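Local structure of multicopper oxidase (Pseudomonas thermotolerans, 6VOW) at residues 57-62 and 172-177; 65-70 and 224-229; 132-137 and 143-148; 150-155 and 168-173. The protein probably oxidises phenolic or lignin-like substrates as a laccase-type multicopper oxidase, passing the electrons between copper sites to reduce dioxygen to water. One frame throughout, in Å; residues are numbered along the deposited sequence. Where two conformers were deposited one is given.

Contact 1: 57-62 and 172-177; sequences TPAWGY and KTWHVD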
loop_
_atom_site.group_PDB
_atom_site.type_symbol
_atom_site.label_atom_id
_atom_site.label_comp_id
_atom_site.label_asym_id
_atom_site.label_seq_id
_atom_site.Cartn_x
_atom_site.Cartn_y
_atom_site.Cartn_z
ATOM N N THR A 57 -2.999 -20.729 13.081
ATOM C CA THR A 57 -3.306 -20.290 11.772
ATOM C C THR A 57 -2.031 -20.523 10.992
ATOM O O THR A 57 -0.911 -20.150 11.445
ATOM C CB THR A 57 -3.645 -18.836 11.753
ATOM O OG1 THR A 57 -4.852 -18.623 12.495
ATOM C CG2 THR A 57 -3.839 -18.443 10.296
ATOM N N PRO A 58 -2.185 -21.190 9.842
ATOM C CA PRO A 58 -0.978 -21.659 9.196
ATOM C C PRO A 58 -0.474 -20.597 8.225
ATOM O O PRO A 58 -0.556 -20.808 7.078
ATOM C CB PRO A 58 -1.450 -22.948 8.505
ATOM C CG PRO A 58 -2.870 -22.642 8.107
ATOM C CD PRO A 58 -3.394 -21.831 9.269
ATOM N N ALA A 59 -0.008 -19.463 8.731
ATOM C CA ALA A 59 0.289 -18.303 7.869
ATOM C C ALA A 59 1.626 -18.433 7.171
ATOM O O ALA A 59 2.413 -19.336 7.491
ATOM C CB ALA A 59 0.244 -16.989 8.693
ATOM N N TRP A 60 1.882 -17.527 6.231
ATOM C CA TRP A 60 3.124 -17.426 5.421
ATOM C C TRP A 60 3.626 -16.019 5.632
ATOM O O TRP A 60 2.849 -15.045 5.545
ATOM C CB TRP A 60 2.820 -17.567 3.897
ATOM C CG TRP A 60 2.490 -18.907 3.520
ATOM C CD1 TRP A 60 2.405 -19.972 4.325
ATOM C CD2 TRP A 60 2.214 -19.386 2.204
ATOM N NE1 TRP A 60 2.079 -21.078 3.605
ATOM C CE2 TRP A 60 1.980 -20.719 2.293
ATOM C CE3 TRP A 60 2.176 -18.792 0.960
ATOM C CZ2 TRP A 60 1.709 -21.513 1.190
ATOM C CZ3 TRP A 60 1.864 -19.614 -0.162
ATOM C CH2 TRP A 60 1.635 -20.915 -0.029
ATOM N N GLY A 61 4.913 -15.906 5.937
ATOM C CA GLY A 61 5.467 -14.604 6.410
ATOM C C GLY A 61 6.867 -14.325 5.920
ATOM O O GLY A 61 7.596 -15.270 5.619
ATOM N N TYR A 62 7.185 -13.023 5.826
ATOM C CA TYR A 62 8.520 -12.560 5.644
ATOM C C TYR A 62 9.184 -12.322 7.003
ATOM O O TYR A 62 8.711 -11.516 7.806
ATOM C CB TYR A 62 8.544 -11.257 4.897
ATOM C CG TYR A 62 7.921 -11.253 3.562
ATOM C CD1 TYR A 62 8.527 -11.873 2.482
ATOM C CD2 TYR A 62 6.706 -10.599 3.361
ATOM C CE1 TYR A 62 7.959 -11.813 1.240
ATOM C CE2 TYR A 62 6.128 -10.527 2.087
ATOM C CZ TYR A 62 6.780 -11.140 1.076
ATOM O OH TYR A 62 6.258 -11.137 -0.118
ATOM N N LYS A 172 -4.216 -5.314 8.925
ATOM C CA LYS A 172 -4.574 -6.469 8.141
ATOM C C LYS A 172 -5.823 -7.133 8.712
ATOM O O LYS A 172 -5.941 -7.372 9.948
ATOM C CB LYS A 172 -3.402 -7.464 8.049
ATOM C CG LYS A 172 -3.639 -8.501 6.971
ATOM C CD LYS A 172 -2.458 -9.392 6.776
ATOM C CE LYS A 172 -2.399 -9.758 5.303
ATOM N NZ LYS A 172 -3.465 -10.700 4.910
ATOM N N THR A 173 -6.758 -7.419 7.800
ATOM C CA THR A 173 -8.037 -8.062 8.144
ATOM C C THR A 173 -7.970 -9.480 7.572
ATOM O O THR A 173 -8.127 -9.698 6.363
ATOM C CB THR A 173 -9.203 -7.199 7.613
ATOM O OG1 THR A 173 -9.203 -6.049 8.419
ATOM C CG2 THR A 173 -10.629 -7.896 7.700
ATOM N N TRP A 174 -7.662 -10.401 8.482
ATOM C CA TRP A 174 -7.337 -11.746 8.160
ATOM C C TRP A 174 -8.569 -12.562 7.922
ATOM O O TRP A 174 -9.461 -12.613 8.778
ATOM C CB TRP A 174 -6.632 -12.374 9.331
ATOM C CG TRP A 174 -5.253 -11.881 9.573
ATOM C CD1 TRP A 174 -4.865 -10.848 10.403
ATOM C CD2 TRP A 174 -4.066 -12.439 9.050
ATOM N NE1 TRP A 174 -3.523 -10.732 10.388
ATOM C CE2 TRP A 174 -2.999 -11.702 9.566
ATOM C CE3 TRP A 174 -3.796 -13.490 8.154
ATOM C CZ2 TRP A 174 -1.680 -11.995 9.262
ATOM C CZ3 TRP A 174 -2.481 -13.752 7.834
ATOM C CH2 TRP A 174 -1.431 -13.007 8.380
ATOM N N HIS A 175 -8.536 -13.296 6.820
ATOM C CA HIS A 175 -9.546 -14.264 6.461
ATOM C C HIS A 175 -9.297 -15.523 7.250
ATOM O O HIS A 175 -8.876 -16.500 6.721
ATOM C CB HIS A 175 -9.417 -14.658 4.999
ATOM C CG HIS A 175 -9.475 -13.535 4.040
ATOM N ND1 HIS A 175 -8.490 -12.583 3.926
ATOM C CD2 HIS A 175 -10.374 -13.248 3.086
ATOM C CE1 HIS A 175 -8.827 -11.710 2.994
ATOM N NE2 HIS A 175 -9.968 -12.080 2.481
ATOM N N VAL A 176 -9.587 -15.499 8.535
ATOM C CA VAL A 176 -9.549 -16.697 9.330
ATOM C C VAL A 176 -10.881 -16.776 10.053
ATOM O O VAL A 176 -11.459 -15.743 10.385
ATOM C CB VAL A 176 -8.332 -16.712 10.288
ATOM C CG1 VAL A 176 -7.072 -16.481 9.500
ATOM C CG2 VAL A 176 -8.442 -15.705 11.391
ATOM N N ASP A 177 -11.401 -17.993 10.254
ATOM C CA ASP A 177 -12.683 -18.156 10.964
ATOM C C ASP A 177 -12.444 -18.008 12.455
ATOM O O ASP A 177 -11.404 -17.598 12.870
ATOM C CB ASP A 177 -13.401 -19.473 10.589
ATOM C CG ASP A 177 -12.608 -20.742 10.996
ATOM O OD1 ASP A 177 -11.564 -20.607 11.660
ATOM O OD2 ASP A 177 -13.036 -21.886 10.693
#
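Thr57 faces Val176 with their CA atoms 7.6 Å apart, and Ala59 faces Trp174 with theirs at 10.1 Å; no hydrogen bond links the two backbones, so only side chains bridge the gap. At the near end two methyls meet. Thr57 CG2 lies 3.9 Å from Val176 CG1, and the two side chains cross at about a right angle. CG2 of Thr57 stands anti to the backbone N, with OG1 at chi1 -65°. This splits the residue: the methyl packs on the valine, while OG1 hydrogen-bonds to Gly180 O. Each segment makes an inverse gamma turn here, centred on Pro58 and on His175. The contact joins sheets of two successive cupredoxin-type domains, the fold common to multicopper oxidases. Strand 57-62 is the outermost strand of one sheet, beside strand 37-49; strand 165-174 belongs to the six-stranded sheet that holds 218-225. Further along, the indole of Trp174 reaches across to Ala59, and its CZ3 comes 4.3 Å from Ala59 CB. The methyl approaches the ring obliquely. One face of the same indole carries the aliphatic chain of Lys172, whose CD sits 3.6 Å above the ring plane, toward the rim.

Contact 2: 65-70 and 224-229; sequences QAPGVE and FNLDNT
Pro67 packs against Leu226 where a loop of one cupredoxin-type domain meets the end of a strand of the following domain. Segment 65-70 runs between strands 57-62 and 71-74, and segment 224-229 leaves strand 218-225. The tight part is one apolar touch: CB of Pro67, which follows a cis peptide bond, lies 3.7 Å from Leu226 CD1. Leu226 carries CG anti to its carbonyl carbon (chi1 -51°), and the extended chi2 takes CD1 out to the proline. Both residues are buried, and both also touch Ser170. The Glu70 side is looser and partly exposed. There the carboxylate only skirts the ring of Phe224, with Glu70 OE2 at 4.4 Å from Phe224 CE1 and approaching obliquely. The polar end of Glu70 is held by other residues: OE1 forms a salt bridge with Arg72, and OE2 is paired with Ser168 OG, though that bond is doubtfully short in the model. The salt bridge to Arg72 is likely to balance the charge away from the phenyl ring. From Asn225 on, two successive Asx turns shape the chain. Asn225 OD1 accepts from Asp227 N at 2.7 Å, with the donor nearly in line with the C=O bond. Asp227 OD2 then accepts from Thr229 N, also at 2.7 Å; this N-H comes from above the carboxylate plane, 38° out of it.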
loop_
_atom_site.group_PDB
_atom_site.type_symbol
_atom_site.label_atom_id
_atom_site.label_comp_id
_atom_site.label_asym_id
_atom_site.label_seq_id
_atom_site.Cartn_x
_atom_site.Cartn_y
_atom_site.Cartn_z
ATOM N N GLN A 65 7.467 -13.377 10.580
ATOM C CA GLN A 65 6.262 -12.780 11.058
ATOM C C GLN A 65 5.352 -12.417 9.901
ATOM O O GLN A 65 5.795 -12.288 8.798
ATOM C CB GLN A 65 6.570 -11.473 11.805
ATOM C CG GLN A 65 7.223 -10.386 10.922
ATOM C CD GLN A 65 7.645 -9.181 11.735
ATOM O OE1 GLN A 65 7.126 -8.025 11.579
ATOM N NE2 GLN A 65 8.573 -9.446 12.673
ATOM N N ALA A 66 4.098 -12.122 10.250
ATOM C CA ALA A 66 3.103 -11.595 9.353
ATOM C C ALA A 66 2.165 -10.671 10.096
ATOM O O ALA A 66 1.621 -11.103 11.048
ATOM C CB ALA A 66 2.407 -12.768 8.811
ATOM N N PRO A 67 2.034 -9.372 9.754
ATOM C CA PRO A 67 2.786 -8.733 8.674
ATOM C C PRO A 67 4.278 -8.853 8.799
ATOM O O PRO A 67 4.799 -8.891 9.880
ATOM C CB PRO A 67 2.412 -7.245 8.784
ATOM C CG PRO A 67 1.105 -7.236 9.505
ATOM C CD PRO A 67 1.112 -8.427 10.409
ATOM N N GLY A 68 4.917 -8.822 7.660
ATOM C CA GLY A 68 6.346 -9.031 7.570
ATOM C C GLY A 68 7.223 -7.978 8.261
ATOM O O GLY A 68 6.821 -6.838 8.606
ATOM N N VAL A 69 8.448 -8.368 8.471
ATOM C CA VAL A 69 9.425 -7.486 9.055
ATOM C C VAL A 69 9.441 -6.092 8.388
ATOM O O VAL A 69 9.145 -5.946 7.169
ATOM C CB VAL A 69 10.799 -8.115 8.861
ATOM C CG1 VAL A 69 11.406 -7.531 7.599
ATOM C CG2 VAL A 69 11.656 -7.889 10.084
ATOM N N GLU A 70 9.753 -5.067 9.186
ATOM C CA GLU A 70 9.856 -3.700 8.634
ATOM C C GLU A 70 11.189 -3.508 7.839
ATOM O O GLU A 70 12.206 -3.748 8.316
ATOM C CB GLU A 70 9.588 -2.543 9.644
ATOM C CG GLU A 70 9.370 -1.212 8.845
ATOM C CD GLU A 70 8.871 0.012 9.652
ATOM O OE1 GLU A 70 9.673 0.945 9.753
ATOM O OE2 GLU A 70 7.700 0.115 10.120
ATOM N N PHE A 224 -0.174 1.732 7.495
ATOM C CA PHE A 224 -0.092 0.907 6.305
ATOM C C PHE A 224 -1.302 -0.019 6.239
ATOM O O PHE A 224 -1.589 -0.776 7.178
ATOM C CB PHE A 224 1.154 0.011 6.316
ATOM C CG PHE A 224 2.445 0.714 6.569
ATOM C CD1 PHE A 224 2.838 1.020 7.840
ATOM C CD2 PHE A 224 3.287 1.021 5.530
ATOM C CE1 PHE A 224 4.088 1.606 8.041
ATOM C CE2 PHE A 224 4.478 1.680 5.720
ATOM C CZ PHE A 224 4.910 1.910 7.000
ATOM N N ASN A 225 -1.998 0.026 5.127
ATOM C CA ASN A 225 -3.097 -0.918 4.954
ATOM C C ASN A 225 -2.521 -2.090 4.171
ATOM O O ASN A 225 -2.300 -2.006 2.937
ATOM C CB ASN A 225 -4.295 -0.257 4.254
ATOM C CG ASN A 225 -5.431 -1.266 3.988
ATOM O OD1 ASN A 225 -5.215 -2.486 3.977
ATOM N ND2 ASN A 225 -6.644 -0.747 3.780
ATOM N N LEU A 226 -2.229 -3.171 4.891
ATOM C CA LEU A 226 -1.645 -4.278 4.274
ATOM C C LEU A 226 -2.680 -5.302 3.926
ATOM O O LEU A 226 -2.306 -6.400 3.560
ATOM C CB LEU A 226 -0.499 -4.878 5.103
ATOM C CG LEU A 226 0.532 -3.881 5.549
ATOM C CD1 LEU A 226 1.643 -4.658 6.221
ATOM C CD2 LEU A 226 1.128 -3.099 4.382
ATOM N N ASP A 227 -3.950 -4.907 3.896
ATOM C CA ASP A 227 -5.006 -5.822 3.638
ATOM C C ASP A 227 -5.253 -6.077 2.175
ATOM O O ASP A 227 -5.017 -5.268 1.387
ATOM C CB ASP A 227 -6.282 -5.373 4.275
ATOM C CG ASP A 227 -7.259 -6.558 4.434
ATOM O OD1 ASP A 227 -6.973 -7.441 5.317
ATOM O OD2 ASP A 227 -8.234 -6.632 3.584
ATOM N N ASN A 228 -5.753 -7.253 1.850
ATOM C CA ASN A 228 -6.192 -7.666 0.474
ATOM C C ASN A 228 -7.389 -6.908 0.003
ATOM O O ASN A 228 -7.549 -6.780 -1.198
ATOM C CB ASN A 228 -6.697 -9.142 0.453
ATOM C CG ASN A 228 -5.597 -10.175 0.572
ATOM O OD1 ASN A 228 -4.653 -9.985 1.316
ATOM N ND2 ASN A 228 -5.745 -11.312 -0.142
ATOM N N THR A 229 -8.307 -6.517 0.895
ATOM C CA THR A 229 -9.656 -5.954 0.447
ATOM C C THR A 229 -10.267 -4.812 1.271
ATOM O O THR A 229 -11.048 -4.009 0.726
ATOM C CB THR A 229 -10.739 -7.086 0.308
ATOM O OG1 THR A 229 -11.516 -7.193 1.497
ATOM C CG2 THR A 229 -10.110 -8.345 0.091
#

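Contact 3: 132-137 and 143-148; sequences NFWYHP and SQLGRG. With C2O (Cu-O-Cu linkage), chain B.
His136 and Leu145 meet because His136 chi1 of 59° sets the imidazole between its own backbone N and carbonyl carbon, while Leu145 holds CG anti to its carbonyl carbon (chi1 -79°) and swings CD2 over the ring. Leu145 CD2 makes a CH-pi contact, 4.2 Å from the centroid of the His136 ring and over its face. The same methyl touches Trp134 CH2 obliquely. The other methyl, Leu145 CD1, rests 3.6 Å from Pro137 O and packs on Pro137 CD, as the two side chains slide past each other in opposite directions. Pro137 also packs against Gln144. Helix 141-146 thus lies against the end of strand 131-136, and Gly148 closes the helix in a Schellman motif. The imidazole is held at both nitrogens. His136 NE2 binds CU2 of the Cu-O-Cu linkage at 2.0 Å; His96 and His440 also bind this copper. His136 ND1 donates to Pro137 O at 2.6 Å, almost in the ring plane, which fixes the ring's rotation. His136 and His138 form a His-X-His pair, and the linkage fits the binuclear part of the trinuclear centre of multicopper oxidases. Trp134 CZ2 flanks the copper, 3.5 Å from CU2, and one indole face carries His136 CD2. With an alanine in place of Leu145, the methyl over the His136 face is lost, which would probably open a gap there and leave the ring to its ND1 bond and the copper. The ND1 bond probably makes the imidazole a stronger donor to the metal, so the Pro137 carbonyl acts as a second-shell partner of the copper cluster.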
loop_
_atom_site.group_PDB
_atom_site.type_symbol
_atom_site.label_atom_id
_atom_site.label_comp_id
_atom_site.label_asym_id
_atom_site.label_seq_id
_atom_site.Cartn_x
_atom_site.Cartn_y
_atom_site.Cartn_z
ATOM N N ASN A 132 6.360 6.078 3.172
ATOM C CA ASN A 132 5.792 4.770 3.564
ATOM C C ASN A 132 5.467 4.001 2.356
ATOM O O ASN A 132 4.663 4.498 1.548
ATOM C CB ASN A 132 4.462 5.021 4.320
ATOM C CG ASN A 132 4.711 5.792 5.586
ATOM O OD1 ASN A 132 5.638 5.450 6.362
ATOM N ND2 ASN A 132 3.928 6.833 5.816
ATOM N N PHE A 133 6.041 2.812 2.235
ATOM C CA PHE A 133 5.748 1.996 1.058
ATOM C C PHE A 133 5.465 0.673 1.675
ATOM O O PHE A 133 5.436 0.523 2.942
ATOM C CB PHE A 133 6.950 2.018 0.060
ATOM C CG PHE A 133 7.204 3.349 -0.437
ATOM C CD1 PHE A 133 6.414 3.889 -1.369
ATOM C CD2 PHE A 133 8.117 4.160 0.224
ATOM C CE1 PHE A 133 6.585 5.199 -1.771
ATOM C CE2 PHE A 133 8.274 5.467 -0.109
ATOM C CZ PHE A 133 7.523 5.991 -1.147
ATOM N N TRP A 134 5.255 -0.297 0.821
ATOM C CA TRP A 134 5.182 -1.696 1.344
ATOM C C TRP A 134 5.569 -2.649 0.265
ATOM O O TRP A 134 5.773 -2.266 -0.909
ATOM C CB TRP A 134 3.772 -2.053 1.921
ATOM C CG TRP A 134 2.619 -1.962 1.008
ATOM C CD1 TRP A 134 2.211 -0.902 0.296
ATOM C CD2 TRP A 134 1.728 -3.020 0.718
ATOM N NE1 TRP A 134 1.110 -1.237 -0.413
ATOM C CE2 TRP A 134 0.777 -2.533 -0.130
ATOM C CE3 TRP A 134 1.627 -4.323 1.163
ATOM C CZ2 TRP A 134 -0.227 -3.321 -0.630
ATOM C CZ3 TRP A 134 0.606 -5.093 0.723
ATOM C CH2 TRP A 134 -0.344 -4.584 -0.137
ATOM N N TYR A 135 5.603 -3.894 0.641
ATOM C CA TYR A 135 6.027 -4.946 -0.254
ATOM C C TYR A 135 5.172 -6.188 -0.071
ATOM O O TYR A 135 4.752 -6.548 1.045
ATOM C CB TYR A 135 7.520 -5.238 0.021
ATOM C CG TYR A 135 7.839 -5.798 1.388
ATOM C CD1 TYR A 135 7.946 -7.154 1.557
ATOM C CD2 TYR A 135 8.107 -4.981 2.477
ATOM C CE1 TYR A 135 8.246 -7.726 2.772
ATOM C CE2 TYR A 135 8.445 -5.554 3.713
ATOM C CZ TYR A 135 8.499 -6.953 3.821
ATOM O OH TYR A 135 8.772 -7.613 4.970
ATOM N N HIS A 136 5.019 -6.890 -1.163
ATOM C CA HIS A 136 4.184 -8.067 -1.162
ATOM C C HIS A 136 4.397 -8.793 -2.459
ATOM O O HIS A 136 5.008 -8.263 -3.335
ATOM C CB HIS A 136 2.704 -7.654 -1.046
ATOM C CG HIS A 136 2.253 -6.763 -2.145
ATOM N ND1 HIS A 136 1.943 -7.214 -3.409
ATOM C CD2 HIS A 136 2.077 -5.426 -2.164
ATOM C CE1 HIS A 136 1.580 -6.184 -4.164
ATOM N NE2 HIS A 136 1.633 -5.086 -3.417
ATOM N N PRO A 137 3.911 -10.026 -2.561
ATOM C CA PRO A 137 4.097 -10.765 -3.808
ATOM C C PRO A 137 3.264 -10.232 -4.845
ATOM O O PRO A 137 2.330 -9.485 -4.560
ATOM C CB PRO A 137 3.632 -12.188 -3.467
ATOM C CG PRO A 137 3.866 -12.266 -2.012
ATOM C CD PRO A 137 3.538 -10.930 -1.472
ATOM N N SER A 143 -4.049 -15.475 -2.357
ATOM C CA SER A 143 -3.578 -16.497 -1.444
ATOM C C SER A 143 -2.307 -16.078 -0.623
ATOM O O SER A 143 -2.238 -16.202 0.631
ATOM C CB SER A 143 -3.316 -17.781 -2.271
ATOM O OG SER A 143 -2.864 -18.764 -1.371
ATOM N N GLN A 144 -1.302 -15.625 -1.323
ATOM C CA GLN A 144 0.012 -15.324 -0.670
ATOM C C GLN A 144 -0.075 -14.059 0.188
ATOM O O GLN A 144 0.382 -14.063 1.308
ATOM C CB GLN A 144 1.129 -15.269 -1.685
ATOM C CG GLN A 144 1.500 -16.587 -2.369
ATOM C CD GLN A 144 2.783 -16.569 -3.211
ATOM O OE1 GLN A 144 3.155 -17.587 -3.759
ATOM N NE2 GLN A 144 3.434 -15.460 -3.329
ATOM N N LEU A 145 -0.694 -13.003 -0.306
ATOM C CA LEU A 145 -0.982 -11.836 0.537
ATOM C C LEU A 145 -1.934 -12.209 1.632
ATOM O O LEU A 145 -1.717 -11.839 2.769
ATOM C CB LEU A 145 -1.597 -10.659 -0.230
ATOM C CG LEU A 145 -0.642 -9.777 -1.057
ATOM C CD1 LEU A 145 -0.398 -10.342 -2.424
ATOM C CD2 LEU A 145 -1.186 -8.389 -1.284
ATOM N N GLY A 146 -2.975 -12.956 1.274
ATOM C CA GLY A 146 -3.940 -13.403 2.239
ATOM C C GLY A 146 -3.343 -14.145 3.391
ATOM O O GLY A 146 -3.797 -14.006 4.538
ATOM N N ARG A 147 -2.349 -14.979 3.106
ATOM C CA ARG A 147 -1.752 -15.746 4.184
ATOM C C ARG A 147 -0.727 -15.023 5.011
ATOM O O ARG A 147 -0.177 -15.604 5.918
ATOM C CB ARG A 147 -1.092 -17.006 3.625
ATOM C CG ARG A 147 -2.019 -18.188 3.641
ATOM C CD ARG A 147 -1.284 -19.514 3.810
ATOM N NE ARG A 147 -2.091 -20.486 3.099
ATOM C CZ ARG A 147 -2.182 -20.519 1.777
ATOM N NH1 ARG A 147 -1.482 -19.668 1.007
ATOM N NH2 ARG A 147 -3.010 -21.348 1.238
ATOM N N GLY A 148 -0.416 -13.786 4.701
ATOM C CA GLY A 148 0.516 -13.090 5.546
ATOM C C GLY A 148 1.638 -12.422 4.823
ATOM O O GLY A 148 2.358 -11.735 5.468
HETATM CU CU2 C2O B . 0.782 -3.372 -4.023
HETATM CU CU3 C2O B . 0.521 -4.571 -8.455
HETATM O O1 C2O B . 0.535 -3.865 -6.264
#

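Contact 4: 150-155 and 168-173; sequences VGPLVV and SLSLKT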
loop_
_atom_site.group_PDB
_atom_site.type_symbol
_atom_site.label_atom_id
_atom_site.label_comp_id
_atom_site.label_asym_id
_atom_site.label_seq_id
_atom_site.Cartn_x
_atom_site.Cartn_y
_atom_site.Cartn_z
ATOM N N VAL A 150 2.948 -9.816 3.473
ATOM C CA VAL A 150 2.877 -8.396 3.350
ATOM C C VAL A 150 3.754 -7.759 4.400
ATOM O O VAL A 150 3.839 -8.268 5.560
ATOM C CB VAL A 150 1.484 -7.827 3.532
ATOM C CG1 VAL A 150 0.541 -8.303 2.498
ATOM C CG2 VAL A 150 0.949 -8.047 4.884
ATOM N N GLY A 151 4.395 -6.672 4.030
ATOM C CA GLY A 151 5.229 -5.973 5.035
ATOM C C GLY A 151 5.344 -4.487 4.786
ATOM O O GLY A 151 5.163 -4.042 3.658
ATOM N N PRO A 152 5.693 -3.705 5.807
ATOM C CA PRO A 152 5.977 -2.280 5.631
ATOM C C PRO A 152 7.428 -2.009 5.177
ATOM O O PRO A 152 8.355 -2.716 5.663
ATOM C CB PRO A 152 5.741 -1.689 7.057
ATOM C CG PRO A 152 5.827 -2.809 7.990
ATOM C CD PRO A 152 5.960 -4.110 7.172
ATOM N N LEU A 153 7.593 -1.034 4.263
ATOM C CA LEU A 153 8.903 -0.418 3.867
ATOM C C LEU A 153 8.916 1.072 4.130
ATOM O O LEU A 153 8.093 1.806 3.590
ATOM C CB LEU A 153 9.172 -0.622 2.399
ATOM C CG LEU A 153 10.371 0.019 1.738
ATOM C CD1 LEU A 153 11.614 -0.338 2.494
ATOM C CD2 LEU A 153 10.459 -0.385 0.284
ATOM N N VAL A 154 9.781 1.523 5.034
ATOM C CA VAL A 154 9.976 2.966 5.309
ATOM C C VAL A 154 11.229 3.462 4.609
ATOM O O VAL A 154 12.297 2.887 4.815
ATOM C CB VAL A 154 10.103 3.245 6.826
ATOM C CG1 VAL A 154 10.290 4.706 7.098
ATOM C CG2 VAL A 154 8.845 2.798 7.566
ATOM N N VAL A 155 11.096 4.491 3.769
ATOM C CA VAL A 155 12.195 5.218 3.253
ATOM C C VAL A 155 12.290 6.517 4.053
ATOM O O VAL A 155 11.424 7.372 3.942
ATOM C CB VAL A 155 12.066 5.429 1.731
ATOM C CG1 VAL A 155 13.304 6.187 1.177
ATOM C CG2 VAL A 155 11.949 4.047 1.027
ATOM N N SER A 168 5.000 2.611 13.531
ATOM C CA SER A 168 4.471 1.931 12.381
ATOM C C SER A 168 3.264 1.068 12.752
ATOM O O SER A 168 3.334 0.268 13.694
ATOM C CB SER A 168 5.520 1.020 11.765
ATOM O OG SER A 168 6.576 1.790 11.230
ATOM N N LEU A 169 2.165 1.232 11.997
ATOM C CA LEU A 169 0.848 0.496 12.194
ATOM C C LEU A 169 0.468 -0.184 10.926
ATOM O O LEU A 169 0.133 0.491 9.972
ATOM C CB LEU A 169 -0.305 1.441 12.587
ATOM C CG LEU A 169 -0.450 1.520 14.100
ATOM C CD1 LEU A 169 0.867 1.727 14.804
ATOM C CD2 LEU A 169 -1.368 2.646 14.440
ATOM N N SER A 170 0.568 -1.503 10.915
ATOM C CA SER A 170 0.251 -2.294 9.719
ATOM C C SER A 170 -1.082 -2.981 9.953
ATOM O O SER A 170 -1.202 -3.823 10.827
ATOM C CB SER A 170 1.346 -3.336 9.453
ATOM O OG SER A 170 2.558 -2.727 8.999
ATOM N N LEU A 171 -2.075 -2.549 9.191
ATOM C CA LEU A 171 -3.418 -3.090 9.278
ATOM C C LEU A 171 -3.600 -4.280 8.380
ATOM O O LEU A 171 -3.259 -4.239 7.227
ATOM C CB LEU A 171 -4.389 -2.049 8.773
ATOM C CG LEU A 171 -4.402 -0.816 9.685
ATOM C CD1 LEU A 171 -5.081 0.355 8.998
ATOM C CD2 LEU A 171 -5.167 -1.215 10.905
ATOM N N LYS A 172 -4.216 -5.314 8.925
ATOM C CA LYS A 172 -4.574 -6.469 8.141
ATOM C C LYS A 172 -5.823 -7.133 8.712
ATOM O O LYS A 172 -5.941 -7.372 9.948
ATOM C CB LYS A 172 -3.402 -7.464 8.049
ATOM C CG LYS A 172 -3.639 -8.501 6.971
ATOM C CD LYS A 172 -2.458 -9.392 6.776
ATOM C CE LYS A 172 -2.399 -9.758 5.303
ATOM N NZ LYS A 172 -3.465 -10.700 4.910
ATOM N N THR A 173 -6.758 -7.419 7.800
ATOM C CA THR A 173 -8.037 -8.062 8.144
ATOM C C THR A 173 -7.970 -9.480 7.572
ATOM O O THR A 173 -8.127 -9.698 6.363
ATOM C CB THR A 173 -9.203 -7.199 7.613
ATOM O OG1 THR A 173 -9.203 -6.049 8.419
ATOM C CG2 THR A 173 -10.629 -7.896 7.700
#
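Val150 and Lys172 meet at one end of a face-to-face packing, where a sheet of one cupredoxin-type domain packs on a sheet of the next. Strand 151-156 comes from the sheet that holds 131-136, and strand 165-174 from the sheet that holds 218-225. The touching parts run nearly antiparallel, 162° apart, yet no hydrogen bond passes between them. In the conformer given, Lys172 can be followed outward. Its CB bond points toward the other segment, and CG stands anti to the backbone N (chi1 -166°). The chain's chi2 keeps it extended as far as CD, and it then bends at chi3 and chi4. That bend brings CD and CE against one methyl of Val150: Lys172 CD comes 4.1 Å from Val150 CG2, and Lys172 CE 3.8 Å from the same methyl. The two side chains run at a slant to each other. Beyond CE, NZ turns to helix 141-146 and hydrogen-bonds to Leu145 O, with a weak bond to Gly146 O. The buried ammonium is thus met by carbonyls at the end of that helix, where the helix dipole would probably favour its positive charge. In the middle of the join the two backbones come closest, with Pro152 CA and Ser170 CA 7.0 Å apart. At the far end Val154 CG2 stands loosely by Ser168 OG, whose polar partner is Glu70. Ser170 OG stands off one face of the proline ring, out by its CG corner, 3.4 Å from Pro152 CG and 3.9 Å from Pro152 CB.

Overall arrangement
Contacts 2, 3 and 4 gather close to the copper cluster, and contact 1 lies further out. The centres of contacts 2 and 4 are 5 Å apart, and those of contacts 2 and 3 are 6 Å apart; contacts 1 and 4 stand 14 Å apart. Contact 3 holds a copper ligand itself. The side chains of Leu226 in contact 2 and Val150 in contact 4 are each about 8 Å from the Cu-O-Cu linkage, a second layer behind Trp134. Contacts 1 and 4 share Lys172 and Thr173 on strand 165-174. Backbone pairing of Trp60 with Arg147 joins contact 1 to contact 3, and a hydrogen bond between Tyr135 OH and Val69 O, 2.8 Å long, joins contact 3 to contact 2.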